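Local coordinates for molybdopterin adenylyltransferase (Helicobacter pylori, PDB 4XCW), which probably activates molybdopterin for metal insertion by transferring an adenylyl group to it from ATP during molybdenum cofactor biosynthesis, at residues T5-R16 against N40-D51. Sequence-based numbering, arbitrary orientation.
Sequences TIHIGVLSASDR and NPLEFHYEIVAD
Strands 6-13 and 42-49 pair in parallel, I6 beside L42 through A13 beside V49. Nine backbone hydrogen bonds run from I6 N...P41 O at one end to S14 N...V49 O at the other. Those accepted by I8 O from H45 N and by S12 O from V49 N are the shortest, each 2.7 Å.

On the face bearing H7, the imidazoles of H7 and H45 meet edge against edge, their planes 25° apart, and ND1 of H7 shares a hydrogen bond with NE2 of H45 (3.1 Å). E43 runs alongside the H7 ring, OE1 lying 3.2 Å from CE1. Further along, L11 lies beside V49.

The other face is largely apolar. CD1 and CE1 of F44 lie against CB and CG2 of I8, with CG2 of V10 near CD1. With CG anti to the backbone N (chi1 173°), Y46 brings CD1 to 3.8 Å from V10 CG1 and its hydroxyl near S12 CB. Beyond the strands, D51 N donates to the syn side of D15 OD1 (3.0 Å), 34° out of the carboxylate plane. OD2 of D15 and OD2 of D51 approach to 3.4 Å, a like-charge contact probably eased by the salt bridge from D15 OD2 to R83.

Helix 25-37 covers I8, V10 and F44, while helix 53-66 covers L11, A13 and V49; Y67 stacks on H45. Strand 71-75 flanks 6-13 on its other edge, leaving 42-49 outermost within the chain. Strand 6-13, helix 25-37 and strand 42-49 thus form a beta-alpha-beta crossover in the three-layer alpha/beta fold of MogA-like molybdopterin-binding domains.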
ATOM      1  N   THR B   5      17.656 -29.002  -1.603  1.00 45.30           N
ATOM      2  CA  THR B   5      16.311 -29.233  -1.105  1.00 41.61           C
ATOM      3  C   THR B   5      15.687 -27.914  -0.685  1.00 37.80           C
ATOM      4  O   THR B   5      16.304 -27.118   0.029  1.00 38.58           O
ATOM      5  CB  THR B   5      16.304 -30.202   0.083  1.00 44.67           C
ATOM      6  OG1 THR B   5      16.920 -31.433  -0.309  1.00 45.71           O
ATOM      7  CG2 THR B   5      14.876 -30.471   0.543  1.00 42.81           C
ATOM      8  N   ILE B   6      14.468 -27.674  -1.146  1.00 33.12           N
ATOM      9  CA  ILE B   6      13.744 -26.479  -0.744  1.00 31.13           C
ATOM     10  C   ILE B   6      12.753 -26.866   0.338  1.00 35.86           C
ATOM     11  O   ILE B   6      11.927 -27.760   0.145  1.00 36.11           O
ATOM     12  CB  ILE B   6      13.012 -25.817  -1.923  1.00 30.73           C
ATOM     13  CG1 ILE B   6      14.004 -25.498  -3.047  1.00 32.25           C
ATOM     14  CG2 ILE B   6      12.289 -24.546  -1.466  1.00 26.66           C
ATOM     15  CD1 ILE B   6      15.113 -24.545  -2.642  1.00 30.87           C
ATOM     16  N   HIS B   7      12.863 -26.216   1.490  1.00 35.04           N
ATOM     17  CA  HIS B   7      11.924 -26.440   2.575  1.00 32.55           C
ATOM     18  C   HIS B   7      10.813 -25.405   2.513  1.00 33.26           C
ATOM     19  O   HIS B   7      11.067 -24.202   2.415  1.00 33.42           O
ATOM     20  CB  HIS B   7      12.644 -26.407   3.922  1.00 28.56           C
ATOM     21  CG  HIS B   7      13.528 -27.588   4.145  1.00 37.52           C
ATOM     22  ND1 HIS B   7      13.085 -28.746   4.753  1.00 38.88           N
ATOM     23  CD2 HIS B   7      14.823 -27.811   3.819  1.00 39.87           C
ATOM     24  CE1 HIS B   7      14.071 -29.619   4.803  1.00 42.32           C
ATOM     25  NE2 HIS B   7      15.138 -29.076   4.241  1.00 41.49           N
ATOM     26  N   ILE B   8       9.576 -25.888   2.536  1.00 31.81           N
ATOM     27  CA  ILE B   8       8.418 -25.024   2.352  1.00 27.32           C
ATOM     28  C   ILE B   8       7.411 -25.200   3.478  1.00 29.28           C
ATOM     29  O   ILE B   8       6.947 -26.309   3.738  1.00 29.45           O
ATOM     30  CB  ILE B   8       7.721 -25.305   1.009  1.00 27.99           C
ATOM     31  CG1 ILE B   8       8.676 -25.004  -0.145  1.00 25.28           C
ATOM     32  CG2 ILE B   8       6.461 -24.459   0.871  1.00 27.51           C
ATOM     33  CD1 ILE B   8       8.060 -25.196  -1.510  1.00 28.10           C
ATOM     34  N   GLY B   9       7.091 -24.102   4.152  1.00 30.96           N
ATOM     35  CA  GLY B   9       6.085 -24.118   5.198  1.00 28.04           C
ATOM     36  C   GLY B   9       4.703 -23.858   4.631  1.00 28.57           C
ATOM     37  O   GLY B   9       4.524 -22.995   3.774  1.00 26.22           O
ATOM     38  N   VAL B  10       3.723 -24.625   5.095  1.00 26.49           N
ATOM     39  CA  VAL B  10       2.335 -24.417   4.694  1.00 25.24           C
ATOM     40  C   VAL B  10       1.502 -24.320   5.961  1.00 29.31           C
ATOM     41  O   VAL B  10       1.328 -25.305   6.675  1.00 31.76           O
ATOM     42  CB  VAL B  10       1.815 -25.546   3.798  1.00 28.26           C
ATOM     43  CG1 VAL B  10       0.398 -25.234   3.293  1.00 28.09           C
ATOM     44  CG2 VAL B  10       2.761 -25.765   2.630  1.00 28.38           C
ATOM     45  N   LEU B  11       0.995 -23.126   6.238  1.00 27.80           N
ATOM     46  CA  LEU B  11       0.261 -22.869   7.462  0.50 28.91           C
ATOM     47  C   LEU B  11      -1.215 -22.598   7.188  1.00 32.20           C
ATOM     48  O   LEU B  11      -1.557 -21.577   6.604  1.00 30.38           O
ATOM     49  CB  LEU B  11       0.882 -21.684   8.199  0.50 26.56           C
ATOM     50  CG  LEU B  11       0.292 -21.412   9.577  0.50 27.40           C
ATOM     51  CD1 LEU B  11       0.368 -22.686  10.374  0.50 28.97           C
ATOM     52  CD2 LEU B  11       1.040 -20.291  10.278  0.50 24.36           C
ATOM     53  N   SER B  12      -2.084 -23.510   7.613  1.00 27.93           N
ATOM     54  CA  SER B  12      -3.521 -23.289   7.487  1.00 31.71           C
ATOM     55  C   SER B  12      -4.074 -22.717   8.782  1.00 33.46           C
ATOM     56  O   SER B  12      -4.008 -23.360   9.827  1.00 36.82           O
ATOM     57  CB  SER B  12      -4.250 -24.586   7.130  1.00 33.46           C
ATOM     58  OG  SER B  12      -5.655 -24.388   7.155  1.00 39.24           O
ATOM     59  N   ALA B  13      -4.597 -21.497   8.711  1.00 34.95           N
ATOM     60  CA  ALA B  13      -5.218 -20.857   9.862  1.00 37.01           C
ATOM     61  C   ALA B  13      -6.699 -21.170   9.850  1.00 38.91           C
ATOM     62  O   ALA B  13      -7.407 -20.787   8.918  1.00 41.40           O
ATOM     63  CB  ALA B  13      -4.988 -19.356   9.844  1.00 38.50           C
ATOM     64  N   SER B  14      -7.166 -21.865  10.880  1.00 40.95           N
ATOM     65  CA  SER B  14      -8.542 -22.351  10.895  1.00 46.82           C
ATOM     66  C   SER B  14      -8.996 -22.744  12.293  1.00 48.97           C
ATOM     67  O   SER B  14      -8.250 -23.376  13.038  1.00 53.49           O
ATOM     68  CB  SER B  14      -8.683 -23.544   9.949  1.00 52.14           C
ATOM     69  OG  SER B  14      -9.963 -24.147  10.064  1.00 59.61           O
ATOM     70  N   ASP B  15     -10.224 -22.373  12.645  1.00 51.99           N
ATOM     71  CA  ASP B  15     -10.790 -22.761  13.931  1.00 56.39           C
ATOM     72  C   ASP B  15     -11.407 -24.155  13.846  1.00 63.16           C
ATOM     73  O   ASP B  15     -11.884 -24.693  14.848  1.00 72.14           O
ATOM     74  CB  ASP B  15     -11.837 -21.743  14.394  1.00 65.06           C
ATOM     75  CG  ASP B  15     -11.216 -20.434  14.858  1.00 67.07           C
ATOM     76  OD1 ASP B  15     -10.062 -20.458  15.337  1.00 59.99           O
ATOM     77  OD2 ASP B  15     -11.887 -19.383  14.753  1.00 72.13           O
ATOM     78  N   ARG B  16     -11.387 -24.727  12.643  1.00 64.05           N
ATOM     79  CA  ARG B  16     -11.958 -26.050  12.368  1.00 74.99           C
ATOM     80  C   ARG B  16     -13.415 -26.164  12.804  1.00 84.26           C
ATOM     81  O   ARG B  16     -13.814 -27.151  13.428  1.00 90.94           O
ATOM     82  CB  ARG B  16     -11.125 -27.143  13.039  1.00 79.31           C
ATOM     83  CG  ARG B  16      -9.996 -27.667  12.170  1.00 78.69           C
ATOM     84  CD  ARG B  16      -8.820 -28.132  13.001  1.00 78.32           C
ATOM     85  NE  ARG B  16      -8.154 -27.016  13.664  1.00 77.84           N
ATOM     86  CZ  ARG B  16      -8.055 -26.878  14.981  1.00 79.61           C
ATOM     87  NH1 ARG B  16      -8.579 -27.794  15.787  1.00 84.17           N
ATOM     88  NH2 ARG B  16      -7.429 -25.827  15.494  1.00 75.18           N
ATOM     89  N   ASN B  40      13.374 -28.777  -7.707  1.00 40.11           N
ATOM     90  CA  ASN B  40      14.083 -29.206  -6.503  1.00 39.85           C
ATOM     91  C   ASN B  40      13.371 -30.332  -5.776  1.00 39.87           C
ATOM     92  O   ASN B  40      12.149 -30.433  -5.842  1.00 38.24           O
ATOM     93  CB  ASN B  40      14.247 -28.039  -5.523  1.00 37.01           C
ATOM     94  CG  ASN B  40      14.888 -26.827  -6.154  1.00 37.61           C
ATOM     95  OD1 ASN B  40      14.260 -26.123  -6.940  1.00 38.14           O
ATOM     96  ND2 ASN B  40      16.148 -26.570  -5.806  1.00 38.36           N
ATOM     97  N   PRO B  41      14.135 -31.179  -5.072  1.00 42.87           N
ATOM     98  CA  PRO B  41      13.482 -31.997  -4.050  1.00 44.81           C
ATOM     99  C   PRO B  41      12.813 -31.080  -3.032  1.00 40.82           C
ATOM    100  O   PRO B  41      13.428 -30.118  -2.558  1.00 39.56           O
ATOM    101  CB  PRO B  41      14.635 -32.795  -3.429  1.00 52.41           C
ATOM    102  CG  PRO B  41      15.894 -32.120  -3.895  1.00 51.36           C
ATOM    103  CD  PRO B  41      15.569 -31.483  -5.204  1.00 46.63           C
ATOM    104  N   LEU B  42      11.554 -31.355  -2.717  1.00 37.93           N
ATOM    105  CA  LEU B  42      10.807 -30.483  -1.828  1.00 35.70           C
ATOM    106  C   LEU B  42      10.451 -31.190  -0.530  1.00 38.89           C
ATOM    107  O   LEU B  42      10.135 -32.381  -0.521  1.00 39.54           O
ATOM    108  CB  LEU B  42       9.535 -29.988  -2.516  1.00 37.84           C
ATOM    109  CG  LEU B  42       9.732 -29.273  -3.852  1.00 38.87           C
ATOM    110  CD1 LEU B  42       8.390 -28.869  -4.446  1.00 41.07           C
ATOM    111  CD2 LEU B  42      10.630 -28.064  -3.672  1.00 29.35           C
ATOM    112  N   GLU B  43      10.517 -30.450   0.569  1.00 37.08           N
ATOM    113  CA  GLU B  43      10.026 -30.946   1.844  1.00 43.11           C
ATOM    114  C   GLU B  43       9.019 -29.951   2.388  1.00 39.34           C
ATOM    115  O   GLU B  43       9.339 -28.782   2.602  1.00 35.67           O
ATOM    116  CB  GLU B  43      11.172 -31.175   2.838  1.00 47.67           C
ATOM    117  CG  GLU B  43      12.155 -32.251   2.392  1.00 58.79           C
ATOM    118  CD  GLU B  43      12.996 -32.805   3.531  1.00 65.32           C
ATOM    119  OE1 GLU B  43      12.693 -32.497   4.704  1.00 67.21           O
ATOM    120  OE2 GLU B  43      13.957 -33.552   3.248  1.00 66.49           O
ATOM    121  N   PHE B  44       7.791 -30.419   2.585  1.00 38.05           N
ATOM    122  CA  PHE B  44       6.714 -29.561   3.043  1.00 35.86           C
ATOM    123  C   PHE B  44       6.479 -29.686   4.542  1.00 40.98           C
ATOM    124  O   PHE B  44       6.428 -30.788   5.087  1.00 46.56           O
ATOM    125  CB  PHE B  44       5.425 -29.878   2.285  1.00 39.45           C
ATOM    126  CG  PHE B  44       5.431 -29.410   0.857  1.00 36.20           C
ATOM    127  CD1 PHE B  44       5.175 -28.085   0.552  1.00 29.18           C
ATOM    128  CD2 PHE B  44       5.680 -30.294  -0.180  1.00 37.50           C
ATOM    129  CE1 PHE B  44       5.175 -27.648  -0.761  1.00 33.00           C
ATOM    130  CE2 PHE B  44       5.679 -29.861  -1.493  1.00 34.87           C
ATOM    131  CZ  PHE B  44       5.427 -28.536  -1.782  1.00 32.28           C
ATOM    132  N   HIS B  45       6.336 -28.541   5.200  1.00 36.00           N
ATOM    133  CA  HIS B  45       6.063 -28.500   6.629  1.00 37.47           C
ATOM    134  C   HIS B  45       4.681 -27.913   6.856  1.00 34.52           C
ATOM    135  O   HIS B  45       4.517 -26.696   6.876  1.00 29.82           O
ATOM    136  CB  HIS B  45       7.123 -27.673   7.356  1.00 35.71           C
ATOM    137  CG  HIS B  45       8.514 -28.185   7.160  1.00 38.67           C
ATOM    138  ND1 HIS B  45       9.065 -29.166   7.957  1.00 40.67           N
ATOM    139  CD2 HIS B  45       9.462 -27.864   6.249  1.00 36.79           C
ATOM    140  CE1 HIS B  45      10.295 -29.420   7.549  1.00 44.60           C
ATOM    141  NE2 HIS B  45      10.561 -28.643   6.514  1.00 38.52           N
ATOM    142  N   TYR B  46       3.696 -28.789   7.021  1.00 39.71           N
ATOM    143  CA  TYR B  46       2.299 -28.375   7.069  1.00 40.38           C
ATOM    144  C   TYR B  46       1.759 -28.391   8.492  1.00 39.94           C
ATOM    145  O   TYR B  46       2.001 -29.332   9.243  1.00 41.35           O
ATOM    146  CB  TYR B  46       1.453 -29.285   6.177  1.00 44.86           C
ATOM    147  CG  TYR B  46      -0.041 -29.062   6.282  1.00 49.26           C
ATOM    148  CD1 TYR B  46      -0.637 -27.936   5.726  1.00 46.93           C
ATOM    149  CD2 TYR B  46      -0.859 -29.987   6.921  1.00 54.49           C
ATOM    150  CE1 TYR B  46      -2.004 -27.734   5.809  1.00 45.81           C
ATOM    151  CE2 TYR B  46      -2.229 -29.794   7.009  1.00 55.22           C
ATOM    152  CZ  TYR B  46      -2.794 -28.663   6.451  1.00 51.11           C
ATOM    153  OH  TYR B  46      -4.153 -28.461   6.530  1.00 50.69           O
ATOM    154  N   GLU B  47       1.030 -27.341   8.854  1.00 36.16           N
ATOM    155  CA  GLU B  47       0.412 -27.246  10.169  1.00 41.10           C
ATOM    156  C   GLU B  47      -0.930 -26.542  10.081  1.00 36.06           C
ATOM    157  O   GLU B  47      -1.073 -25.559   9.356  1.00 33.56           O
ATOM    158  CB  GLU B  47       1.313 -26.493  11.150  1.00 46.88           C
ATOM    159  CG  GLU B  47       2.480 -27.295  11.678  1.00 57.77           C
ATOM    160  CD  GLU B  47       3.170 -26.612  12.843  1.00 62.43           C
ATOM    161  OE1 GLU B  47       4.131 -27.197  13.383  1.00 70.16           O
ATOM    162  OE2 GLU B  47       2.749 -25.496  13.217  1.00 55.10           O
ATOM    163  N   ILE B  48      -1.904 -27.058  10.818  1.00 39.00           N
ATOM    164  CA  ILE B  48      -3.182 -26.386  10.987  1.00 43.19           C
ATOM    165  C   ILE B  48      -3.162 -25.670  12.328  1.00 41.78           C
ATOM    166  O   ILE B  48      -2.915 -26.288  13.360  1.00 45.80           O
ATOM    167  CB  ILE B  48      -4.369 -27.368  10.942  1.00 48.73           C
ATOM    168  CG1 ILE B  48      -4.282 -28.254   9.701  1.00 53.41           C
ATOM    169  CG2 ILE B  48      -5.693 -26.613  10.978  1.00 48.58           C
ATOM    170  CD1 ILE B  48      -5.459 -29.204   9.544  1.00 58.84           C
ATOM    171  N   VAL B  49      -3.414 -24.370  12.309  1.00 36.87           N
ATOM    172  CA  VAL B  49      -3.347 -23.565  13.523  1.00 39.17           C
ATOM    173  C   VAL B  49      -4.628 -22.754  13.714  1.00 41.14           C
ATOM    174  O   VAL B  49      -5.177 -22.211  12.755  1.00 38.66           O
ATOM    175  CB  VAL B  49      -2.113 -22.632  13.484  1.00 41.09           C
ATOM    176  CG1 VAL B  49      -2.111 -21.664  14.656  1.00 43.92           C
ATOM    177  CG2 VAL B  49      -0.849 -23.465  13.496  1.00 43.61           C
ATOM    178  N   ALA B  50      -5.112 -22.695  14.952  1.00 39.37           N
ATOM    179  CA  ALA B  50      -6.309 -21.921  15.274  1.00 41.61           C
ATOM    180  C   ALA B  50      -6.113 -20.432  14.983  1.00 45.82           C
ATOM    181  O   ALA B  50      -4.985 -19.945  14.907  1.00 42.88           O
ATOM    182  CB  ALA B  50      -6.691 -22.129  16.732  1.00 39.87           C
ATOM    183  N   ASP B  51      -7.220 -19.713  14.816  1.00 46.81           N
ATOM    184  CA  ASP B  51      -7.167 -18.278  14.544  1.00 45.67           C
ATOM    185  C   ASP B  51      -6.786 -17.482  15.786  1.00 41.93           C
ATOM    186  O   ASP B  51      -7.497 -16.554  16.177  1.00 42.77           O
ATOM    187  CB  ASP B  51      -8.515 -17.776  14.017  1.00 50.40           C
ATOM    188  CG  ASP B  51      -8.723 -18.092  12.556  1.00 51.81           C
ATOM    189  OD1 ASP B  51      -7.794 -17.852  11.754  1.00 49.05           O
ATOM    190  OD2 ASP B  51      -9.821 -18.569  12.204  1.00 52.47           O
TER
HETATM  191  O   HOH W   1      -9.225 -18.683   9.085  1.00 52.23           O